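Local coordinates for protein homoprotocatechuate 2,3-dioxygenase (Brevibacterium fuscum, PDB 4Z6M) that catalyses the iron(II)-dependent, oxygen-consuming ring opening of the catechol homoprotocatechuate next to its hydroxyl groups, as an extradiol dioxygenase of the glyoxalase superfamily, at residues 14-19 with 80-85; 58-63 with 130-135; 337-342 with 350-355. The protein carries 1 engineered substitution. One frame throughout, in Å; residues are numbered along the deposited sequence.

Contact 1. Residues 14-19 with 80-85; sequences DILRCA and RVRTPE
Ile-15 and Val-81 form an antiparallel non-hydrogen-bonded pair where the start of strand 15-25 meets the end of strand 73-81, and a salt bridge between Asp-14 and Arg-82 follows directly on this buried pairing. A beta bulge shifts the register by one residue between Ile-15 and Arg-17: Leu-16 N donates to Arg-80 O at 2.7 Å, and Arg-80 N donates to Arg-17 O at 3.1 Å. Beyond the last pair, Asp-14 grips Arg-82 twice. Its carbonyl O takes Arg-82 N, while OD2 lies 2.9 Å from Arg-82 NE, in the guanidinium plane but with the nitrogen well above the plane of the carboxylate. A bend at chi3 (-69°) folds the arginine back to this position, and water 1 joins Asp-14 OD1 to Arg-82 NH2. Leu-16 CD2 rests over one face of the guanidinium, 3.5 Å from NH2. Asp-14 OD1 has a second charged partner in Arg-195, and Arg-80 and Arg-17 both reach Asp-277 of the second subunit. Past Arg-82, Thr-83 sits at the N-cap of helix 84-96, whose Val-87 touches Val-81, while Phe-128 of the neighbouring strand 125-129 packs on Ile-15 and Val-81.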
loop_
_atom_site.group_PDB
_atom_site.type_symbol
_atom_site.label_atom_id
_atom_site.label_comp_id
_atom_site.label_asym_id
_atom_site.label_seq_id
_atom_site.Cartn_x
_atom_site.Cartn_y
_atom_site.Cartn_z
ATOM N N ASP A 14 -15.765 -32.881 -11.060
ATOM C CA ASP A 14 -15.080 -32.166 -9.991
ATOM C C ASP A 14 -14.422 -30.959 -10.611
ATOM O O ASP A 14 -13.342 -31.062 -11.215
ATOM C CB ASP A 14 -14.059 -33.082 -9.302
ATOM C CG ASP A 14 -13.348 -32.411 -8.146
ATOM O OD1 ASP A 14 -13.512 -31.178 -8.002
ATOM O OD2 ASP A 14 -12.597 -33.098 -7.402
ATOM N N ILE A 15 -15.046 -29.805 -10.424
ATOM C CA ILE A 15 -14.552 -28.551 -10.974
ATOM C C ILE A 15 -13.561 -27.927 -9.985
ATOM O O ILE A 15 -13.876 -27.744 -8.801
ATOM C CB ILE A 15 -15.707 -27.587 -11.265
ATOM C CG1 ILE A 15 -16.642 -28.168 -12.345
ATOM C CG2 ILE A 15 -15.188 -26.205 -11.646
ATOM C CD1 ILE A 15 -18.045 -27.579 -12.294
ATOM N N LEU A 16 -12.385 -27.557 -10.485
ATOM C CA LEU A 16 -11.382 -26.877 -9.658
ATOM C C LEU A 16 -11.649 -25.381 -9.485
ATOM O O LEU A 16 -11.549 -24.849 -8.373
ATOM C CB LEU A 16 -10.004 -27.064 -10.273
ATOM C CG LEU A 16 -9.470 -28.483 -10.413
ATOM C CD1 LEU A 16 -8.237 -28.476 -11.311
ATOM C CD2 LEU A 16 -9.171 -29.053 -9.023
ATOM N N ARG A 17 -11.902 -24.694 -10.595
ATOM C CA ARG A 17 -11.855 -23.231 -10.640
ATOM C C ARG A 17 -12.245 -22.766 -12.014
ATOM O O ARG A 17 -12.113 -23.509 -12.996
ATOM C CB ARG A 17 -10.461 -22.670 -10.324
ATOM C CG ARG A 17 -9.350 -23.234 -11.210
ATOM C CD ARG A 17 -8.128 -22.348 -11.151
ATOM N NE ARG A 17 -6.969 -22.882 -11.865
ATOM C CZ ARG A 17 -6.076 -22.135 -12.512
ATOM N NH1 ARG A 17 -5.021 -22.704 -13.079
ATOM N NH2 ARG A 17 -6.218 -20.824 -12.583
ATOM N N CYS A 18 -12.644 -21.507 -12.100
ATOM C CA CYS A 18 -12.593 -20.812 -13.375
ATOM C C CYS A 18 -11.166 -20.780 -13.896
ATOM O O CYS A 18 -10.208 -20.691 -13.128
ATOM C CB CYS A 18 -13.159 -19.405 -13.270
ATOM S SG CYS A 18 -12.255 -18.271 -12.216
ATOM N N ALA A 19 -11.024 -20.900 -15.205
ATOM C CA ALA A 19 -9.677 -21.001 -15.798
ATOM C C ALA A 19 -9.395 -20.030 -16.930
ATOM O O ALA A 19 -8.317 -19.448 -16.979
ATOM C CB ALA A 19 -9.396 -22.409 -16.267
ATOM N N ARG A 80 -11.515 -25.487 -15.261
ATOM C CA ARG A 80 -10.651 -26.654 -15.176
ATOM C C ARG A 80 -11.221 -27.663 -14.192
ATOM O O ARG A 80 -11.730 -27.287 -13.133
ATOM C CB ARG A 80 -9.230 -26.265 -14.816
ATOM C CG ARG A 80 -8.223 -27.341 -15.168
ATOM C CD ARG A 80 -6.781 -26.955 -14.923
ATOM N NE ARG A 80 -5.915 -27.965 -15.480
ATOM C CZ ARG A 80 -4.695 -28.267 -15.063
ATOM N NH1 ARG A 80 -4.111 -27.613 -14.072
ATOM N NH2 ARG A 80 -4.053 -29.253 -15.652
ATOM N N VAL A 81 -11.159 -28.930 -14.574
ATOM C CA VAL A 81 -11.594 -30.040 -13.741
ATOM C C VAL A 81 -10.403 -30.833 -13.204
ATOM O O VAL A 81 -9.268 -30.674 -13.675
ATOM C CB VAL A 81 -12.587 -30.955 -14.478
ATOM C CG1 VAL A 81 -13.810 -30.182 -14.852
ATOM C CG2 VAL A 81 -11.970 -31.615 -15.706
ATOM N N ARG A 82 -10.650 -31.662 -12.201
ATOM C CA ARG A 82 -9.543 -32.220 -11.405
ATOM C C ARG A 82 -8.737 -33.275 -12.149
ATOM O O ARG A 82 -7.531 -33.357 -11.959
ATOM C CB ARG A 82 -10.055 -32.807 -10.100
ATOM C CG ARG A 82 -8.930 -33.292 -9.184
ATOM C CD ARG A 82 -9.411 -33.656 -7.797
ATOM N NE ARG A 82 -9.822 -32.460 -7.073
ATOM C CZ ARG A 82 -8.978 -31.603 -6.489
ATOM N NH1 ARG A 82 -7.669 -31.830 -6.472
ATOM N NH2 ARG A 82 -9.460 -30.536 -5.864
ATOM N N THR A 83 -9.395 -34.076 -12.989
ATOM C CA THR A 83 -8.736 -35.218 -13.640
ATOM C C THR A 83 -9.244 -35.333 -15.070
ATOM O O THR A 83 -10.330 -34.830 -15.401
ATOM C CB THR A 83 -9.039 -36.559 -12.938
ATOM O OG1 THR A 83 -10.421 -36.877 -13.089
ATOM C CG2 THR A 83 -8.707 -36.523 -11.475
ATOM N N PRO A 84 -8.506 -36.068 -15.920
ATOM C CA PRO A 84 -9.018 -36.307 -17.254
ATOM C C PRO A 84 -10.413 -36.946 -17.266
ATOM O O PRO A 84 -11.245 -36.605 -18.105
ATOM C CB PRO A 84 -7.971 -37.244 -17.858
ATOM C CG PRO A 84 -6.702 -36.888 -17.156
ATOM C CD PRO A 84 -7.116 -36.534 -15.763
ATOM N N GLU A 85 -10.661 -37.841 -16.319
ATOM C CA GLU A 85 -11.921 -38.568 -16.210
ATOM C C GLU A 85 -13.101 -37.640 -15.883
ATOM O O GLU A 85 -14.254 -37.946 -16.192
ATOM C CB GLU A 85 -11.769 -39.659 -15.139
ATOM C CG GLU A 85 -10.807 -40.791 -15.532
ATOM C CD GLU A 85 -9.298 -40.499 -15.408
ATOM O OE1 GLU A 85 -8.522 -41.291 -16.008
ATOM O OE2 GLU A 85 -8.867 -39.526 -14.730
HETATM O O HOH W 1 -12.123 -29.801 -6.249
#

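Contact 2. Residues 58-63 with 130-135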
loop_
_atom_site.group_PDB
_atom_site.type_symbol
_atom_site.label_atom_id
_atom_site.label_comp_id
_atom_site.label_asym_id
_atom_site.label_seq_id
_atom_site.Cartn_x
_atom_site.Cartn_y
_atom_site.Cartn_z
ATOM N N GLU A 58 -0.117 -17.169 -13.279
ATOM C CA GLU A 58 -0.684 -18.362 -13.910
ATOM C C GLU A 58 0.384 -19.295 -14.465
ATOM O O GLU A 58 1.401 -18.843 -14.976
ATOM C CB GLU A 58 -1.624 -17.946 -15.034
ATOM C CG GLU A 58 -2.422 -19.109 -15.611
ATOM C CD GLU A 58 -3.178 -19.852 -14.529
ATOM O OE1 GLU A 58 -4.282 -19.353 -14.148
ATOM O OE2 GLU A 58 -2.695 -20.909 -14.047
ATOM N N PHE A 59 0.143 -20.600 -14.379
ATOM C CA PHE A 59 1.024 -21.599 -15.005
ATOM C C PHE A 59 0.341 -22.354 -16.156
ATOM O O PHE A 59 1.025 -22.953 -16.979
ATOM C CB PHE A 59 1.599 -22.611 -13.992
ATOM C CG PHE A 59 0.602 -23.618 -13.521
ATOM C CD1 PHE A 59 -0.276 -23.318 -12.489
ATOM C CD2 PHE A 59 0.500 -24.853 -14.125
ATOM C CE1 PHE A 59 -1.232 -24.232 -12.101
ATOM C CE2 PHE A 59 -0.448 -25.782 -13.702
ATOM C CZ PHE A 59 -1.316 -25.454 -12.702
ATOM N N ILE A 60 -0.994 -22.357 -16.210
ATOM C CA ILE A 60 -1.676 -22.952 -17.374
ATOM C C ILE A 60 -1.528 -21.988 -18.539
ATOM O O ILE A 60 -1.080 -20.848 -18.383
ATOM C CB ILE A 60 -3.164 -23.311 -17.112
ATOM C CG1 ILE A 60 -4.073 -22.076 -17.006
ATOM C CG2 ILE A 60 -3.289 -24.226 -15.896
ATOM C CD1 ILE A 60 -5.551 -22.428 -17.105
ATOM N N HIS A 61 -1.862 -22.453 -19.743
ATOM C CA HIS A 61 -1.417 -21.741 -20.925
ATOM C C HIS A 61 -1.963 -20.318 -21.023
ATOM O O HIS A 61 -1.276 -19.413 -21.469
ATOM C CB HIS A 61 -1.811 -22.530 -22.162
ATOM C CG HIS A 61 -1.321 -21.943 -23.441
ATOM N ND1 HIS A 61 -2.111 -21.155 -24.242
ATOM C CD2 HIS A 61 -0.146 -22.082 -24.094
ATOM C CE1 HIS A 61 -1.448 -20.825 -25.336
ATOM N NE2 HIS A 61 -0.246 -21.365 -25.262
ATOM N N HIS A 62 -3.211 -20.108 -20.595
ATOM C CA HIS A 62 -3.817 -18.796 -20.712
ATOM C C HIS A 62 -5.010 -18.664 -19.765
ATOM O O HIS A 62 -5.576 -19.655 -19.310
ATOM C CB HIS A 62 -4.274 -18.539 -22.134
ATOM C CG HIS A 62 -5.203 -19.590 -22.645
ATOM N ND1 HIS A 62 -4.785 -20.617 -23.459
ATOM C CD2 HIS A 62 -6.523 -19.790 -22.436
ATOM C CE1 HIS A 62 -5.805 -21.402 -23.728
ATOM N NE2 HIS A 62 -6.873 -20.928 -23.110
ATOM N N ASN A 63 -5.368 -17.415 -19.520
ATOM C CA ASN A 63 -6.596 -17.037 -18.815
ATOM C C ASN A 63 -7.600 -16.323 -19.719
ATOM O O ASN A 63 -8.761 -16.120 -19.314
ATOM C CB ASN A 63 -6.302 -16.131 -17.637
ATOM C CG ASN A 63 -5.431 -16.777 -16.581
ATOM O OD1 ASN A 63 -4.377 -16.229 -16.224
ATOM N ND2 ASN A 63 -5.850 -17.923 -16.073
ATOM N N PHE A 130 -9.244 -30.738 -18.518
ATOM C CA PHE A 130 -8.119 -30.954 -17.603
ATOM C C PHE A 130 -6.776 -30.603 -18.269
ATOM O O PHE A 130 -6.001 -29.793 -17.735
ATOM C CB PHE A 130 -8.071 -32.390 -17.082
ATOM C CG PHE A 130 -6.820 -32.679 -16.324
ATOM C CD1 PHE A 130 -6.689 -32.254 -15.019
ATOM C CD2 PHE A 130 -5.736 -33.273 -16.957
ATOM C CE1 PHE A 130 -5.509 -32.465 -14.337
ATOM C CE2 PHE A 130 -4.565 -33.504 -16.280
ATOM C CZ PHE A 130 -4.447 -33.091 -14.972
ATOM N N GLU A 131 -6.502 -31.191 -19.437
ATOM C CA GLU A 131 -5.198 -31.042 -20.087
ATOM C C GLU A 131 -4.962 -29.610 -20.555
ATOM O O GLU A 131 -5.787 -29.020 -21.231
ATOM C CB GLU A 131 -5.077 -31.973 -21.310
ATOM C CG GLU A 131 -5.255 -33.464 -21.029
ATOM C CD GLU A 131 -5.302 -34.357 -22.270
ATOM O OE1 GLU A 131 -5.576 -33.907 -23.435
ATOM O OE2 GLU A 131 -5.059 -35.567 -22.039
ATOM N N THR A 132 -3.794 -29.069 -20.194
ATOM C CA THR A 132 -3.382 -27.751 -20.639
ATOM C C THR A 132 -1.853 -27.668 -20.664
ATOM O O THR A 132 -1.172 -28.283 -19.835
ATOM C CB THR A 132 -4.006 -26.620 -19.780
ATOM O OG1 THR A 132 -3.553 -25.337 -20.255
ATOM C CG2 THR A 132 -3.663 -26.770 -18.322
ATOM N N THR A 133 -1.327 -26.933 -21.634
ATOM C CA THR A 133 0.105 -26.735 -21.759
ATOM C C THR A 133 0.585 -25.802 -20.650
ATOM O O THR A 133 0.111 -24.682 -20.536
ATOM C CB THR A 133 0.420 -26.103 -23.118
ATOM O OG1 THR A 133 -0.079 -26.965 -24.136
ATOM C CG2 THR A 133 1.920 -25.891 -23.314
ATOM N N HIS A 134 1.524 -26.280 -19.846
ATOM C CA HIS A 134 2.136 -25.440 -18.825
ATOM C C HIS A 134 3.101 -24.477 -19.460
ATOM O O HIS A 134 3.818 -24.836 -20.402
ATOM C CB HIS A 134 2.893 -26.279 -17.809
ATOM C CG HIS A 134 2.025 -27.142 -16.971
ATOM N ND1 HIS A 134 2.495 -27.740 -15.827
ATOM C CD2 HIS A 134 0.747 -27.565 -17.129
ATOM C CE1 HIS A 134 1.531 -28.467 -15.292
ATOM N NE2 HIS A 134 0.466 -28.393 -16.075
ATOM N N VAL A 135 3.145 -23.268 -18.908
ATOM C CA VAL A 135 4.037 -22.222 -19.380
ATOM C C VAL A 135 4.839 -21.673 -18.205
ATOM O O VAL A 135 4.608 -22.049 -17.062
ATOM C CB VAL A 135 3.249 -21.110 -20.081
ATOM C CG1 VAL A 135 2.539 -21.661 -21.311
ATOM C CG2 VAL A 135 2.253 -20.447 -19.147
#
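Phe-59 and His-134 form a T-shaped pair, the phenyl edge directed at one imidazole face, with centroids 4.9 Å apart and planes at 81°. CE2 leads the approach, coming within 3.6 Å of His-134 NE2, and lies off-centre toward the rim of the imidazole. One face of the phenyl ring carries CG2 of the adjoining Ile-60. The side chains of Phe-59 and His-134 run alongside each other in the same direction; a chi1 of 74°, which sets Phe-59 CG between its own backbone N and carbonyl carbon, gives the ring this course. His-134 NE2 is hydrogen-bonded to Asp-279 of the second subunit, whose Pro-281 packs on Phe-59 and on His-134. The His-61 ring meets Thr-133 CB and Val-135 CG1 obliquely, and at its edge ND1 shares a nearly straight hydrogen bond of 2.8 Å with ND1 of His-62, each in the plane of the other ring.

Both segments are irregular: 58-63 leads into strand 64-68 of the N-terminal glyoxalase-type module, and 130-135 leaves strand 125-129 on the way to the second module. Their backbones join where Val-135 N donates to Phe-59 O at 2.9 Å, with His-134 CA making a CA-H...O contact to the same oxygen. Thr-132 has its hydroxyl anti to the backbone N (chi1 179°), and OG1 receives a long, weak bond from His-61 N at 3.4 Å; its stronger partner is the carbonyl O of Gly-111. The methyl CG2 of Thr-132 meets CG2 of Ile-60 at 3.5 Å, the two side chains crossing at about a right angle. Next to Phe-59 in the chain, Glu-58 OE2 accepts from the backbone N of Phe-59 and of Ile-60, which arrive from opposite faces of the carboxylate, while OE1 takes Asn-63 ND2 and the guanidinium of Arg-17.

Contact 3. Residues 337-342 with 350-355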
loop_
_atom_site.group_PDB
_atom_site.type_symbol
_atom_site.label_atom_id
_atom_site.label_comp_id
_atom_site.label_asym_id
_atom_site.label_seq_id
_atom_site.Cartn_x
_atom_site.Cartn_y
_atom_site.Cartn_z
ATOM N N ASP A 337 -39.140 4.976 -8.969
ATOM C CA ASP A 337 -39.921 4.449 -7.867
ATOM C C ASP A 337 -39.086 3.573 -6.923
ATOM O O ASP A 337 -39.637 2.758 -6.175
ATOM C CB ASP A 337 -41.125 3.660 -8.399
ATOM C CG ASP A 337 -42.113 4.542 -9.162
ATOM O OD1 ASP A 337 -42.296 5.723 -8.781
ATOM O OD2 ASP A 337 -42.706 4.049 -10.143
ATOM N N GLY A 338 -37.767 3.750 -6.962
ATOM C CA GLY A 338 -36.864 2.943 -6.155
ATOM C C GLY A 338 -36.627 3.498 -4.760
ATOM O O GLY A 338 -37.064 4.597 -4.411
ATOM N N PHE A 339 -35.915 2.711 -3.967
ATOM C CA PHE A 339 -35.590 3.067 -2.600
ATOM C C PHE A 339 -34.302 2.378 -2.204
ATOM O O PHE A 339 -34.090 1.207 -2.516
ATOM C CB PHE A 339 -36.710 2.621 -1.659
ATOM C CG PHE A 339 -36.429 2.893 -0.220
ATOM C CD1 PHE A 339 -36.582 4.167 0.306
ATOM C CD2 PHE A 339 -36.018 1.867 0.614
ATOM C CE1 PHE A 339 -36.310 4.399 1.649
ATOM C CE2 PHE A 339 -35.743 2.101 1.952
ATOM C CZ PHE A 339 -35.891 3.368 2.458
ATOM N N SER A 340 -33.451 3.091 -1.474
ATOM C CA SER A 340 -32.382 2.450 -0.716
ATOM C C SER A 340 -32.154 3.121 0.622
ATOM O O SER A 340 -32.537 4.277 0.829
ATOM C CB SER A 340 -31.074 2.394 -1.524
ATOM O OG SER A 340 -30.425 3.651 -1.595
ATOM N N PHE A 341 -31.520 2.387 1.534
ATOM C CA PHE A 341 -31.240 2.880 2.879
ATOM C C PHE A 341 -29.768 2.746 3.220
ATOM O O PHE A 341 -29.062 1.900 2.671
ATOM C CB PHE A 341 -32.110 2.182 3.935
ATOM C CG PHE A 341 -31.891 0.689 4.045
ATOM C CD1 PHE A 341 -30.825 0.188 4.750
ATOM C CD2 PHE A 341 -32.752 -0.195 3.441
ATOM C CE1 PHE A 341 -30.598 -1.174 4.841
ATOM C CE2 PHE A 341 -32.540 -1.551 3.528
ATOM C CZ PHE A 341 -31.477 -2.046 4.245
ATOM N N THR A 342 -29.340 3.558 4.179
ATOM C CA THR A 342 -28.021 3.403 4.802
ATOM C C THR A 342 -28.124 2.534 6.053
ATOM O O THR A 342 -27.362 1.599 6.235
ATOM C CB THR A 342 -27.395 4.760 5.138
ATOM O OG1 THR A 342 -27.236 5.537 3.937
ATOM C CG2 THR A 342 -26.024 4.569 5.785
ATOM N N SER A 350 -31.573 7.702 3.672
ATOM C CA SER A 350 -32.293 6.912 2.685
ATOM C C SER A 350 -32.547 7.747 1.446
ATOM O O SER A 350 -32.480 8.995 1.479
ATOM C CB SER A 350 -33.612 6.378 3.259
ATOM O OG SER A 350 -34.559 7.405 3.431
ATOM N N TYR A 351 -32.855 7.047 0.365
ATOM C CA TYR A 351 -32.950 7.630 -0.977
ATOM C C TYR A 351 -34.235 7.135 -1.605
ATOM O O TYR A 351 -34.467 5.940 -1.663
ATOM C CB TYR A 351 -31.712 7.244 -1.832
ATOM C CG TYR A 351 -30.419 7.626 -1.154
ATOM C CD1 TYR A 351 -30.025 8.964 -1.067
ATOM C CD2 TYR A 351 -29.631 6.677 -0.541
ATOM C CE1 TYR A 351 -28.869 9.327 -0.420
ATOM C CE2 TYR A 351 -28.480 7.029 0.131
ATOM C CZ TYR A 351 -28.099 8.348 0.186
ATOM O OH TYR A 351 -26.946 8.697 0.849
ATOM N N HIS A 352 -35.070 8.066 -2.050
ATOM C CA HIS A 352 -36.341 7.771 -2.688
ATOM C C HIS A 352 -36.336 8.269 -4.121
ATOM O O HIS A 352 -36.236 9.474 -4.354
ATOM C CB HIS A 352 -37.464 8.517 -1.969
ATOM C CG HIS A 352 -37.633 8.131 -0.546
ATOM N ND1 HIS A 352 -38.539 7.177 -0.147
ATOM C CD2 HIS A 352 -37.031 8.582 0.579
ATOM C CE1 HIS A 352 -38.482 7.044 1.166
ATOM N NE2 HIS A 352 -37.571 7.884 1.630
ATOM N N GLY A 353 -36.480 7.351 -5.069
ATOM C CA GLY A 353 -36.599 7.732 -6.470
ATOM C C GLY A 353 -35.333 8.332 -7.061
ATOM O O GLY A 353 -35.384 9.030 -8.059
ATOM N N GLN A 354 -34.189 8.038 -6.443
ATOM C CA GLN A 354 -32.916 8.557 -6.903
ATOM C C GLN A 354 -31.809 7.655 -6.407
ATOM O O GLN A 354 -32.052 6.755 -5.602
ATOM C CB GLN A 354 -32.714 9.995 -6.433
ATOM C CG GLN A 354 -32.832 10.232 -4.942
ATOM C CD GLN A 354 -32.884 11.721 -4.609
ATOM O OE1 GLN A 354 -32.426 12.565 -5.380
ATOM N NE2 GLN A 354 -33.441 12.044 -3.461
ATOM N N ALA A 355 -30.606 7.872 -6.931
ATOM C CA ALA A 355 -29.421 7.227 -6.442
ATOM C C ALA A 355 -28.872 7.944 -5.228
ATOM O O ALA A 355 -29.333 9.025 -4.865
ATOM C CB ALA A 355 -28.394 7.145 -7.552
HETATM O O HOH W 2 -30.865 4.678 -4.151
#
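Ser-340 and Tyr-351 are a hydrogen-bonded antiparallel pair: Ser-340 N donates to Tyr-351 O at 3.0 Å, and Tyr-351 N returns a bond to Ser-340 O at 2.8 Å. One residue along, Phe-339 and His-352 form the non-hydrogen-bonded pair and send their side chains to the same face. Their side chains run side by side, the ring planes inclined obliquely at 57°, with Phe-339 CE1 3.5 Å from His-352 CE1; the phenyl reaches over one face of the imidazole, toward its rim. With CG anti to the backbone N (chi1 177°), Phe-339 also passes near Ser-350 CB, at 3.7 Å from CE1. On the other face, in one of two conformers of Ser-340, OG touches the edge of the Tyr-351 ring, 3.3 Å from CD2. In that conformer the hydroxyl donates to water 2, which in turn donates to Gln-354 O and so links the two segments.

Further out, Gly-353 N donates to Gly-338 O from above the carbonyl plane. Gly-353, just past the strand, has a positive phi of 68°. Glu-347, in the intervening loop, accepts from His-352 NE2 through its carboxylate and from Ser-350 OG through its carbonyl, which would help fix the orientation of both side chains. Phe-339 O also receives ND1 of His-288, while Tyr-351 packs on Asp-239 of the third subunit. The cross-strand backbone bonds make this a short two-stranded antiparallel beta hairpin near the C terminus, set against a neighbouring subunit.

How the contacts relate
From the N terminus, residues 14-19 open contact 1, and the chain passes through 58-63 before 80-85 returns to close it. Contact 2, opened at 58-63, closes only at 130-135, so the two loops cross. They also touch, through a salt bridge and through Arg-80, which probably donates to the carbonyl O of Phe-130. Contact 1 joins neighbouring strands within the first sheet, contact 2 ties loops leading into and out of that sheet, and both face the second subunit. Contact 3 follows in series, closing a short C-terminal hairpin loop later in the chain than the second sheet. Its centre lies about 43 Å from that of contact 1, on the opposite side of the chain's centre, and it faces the third subunit.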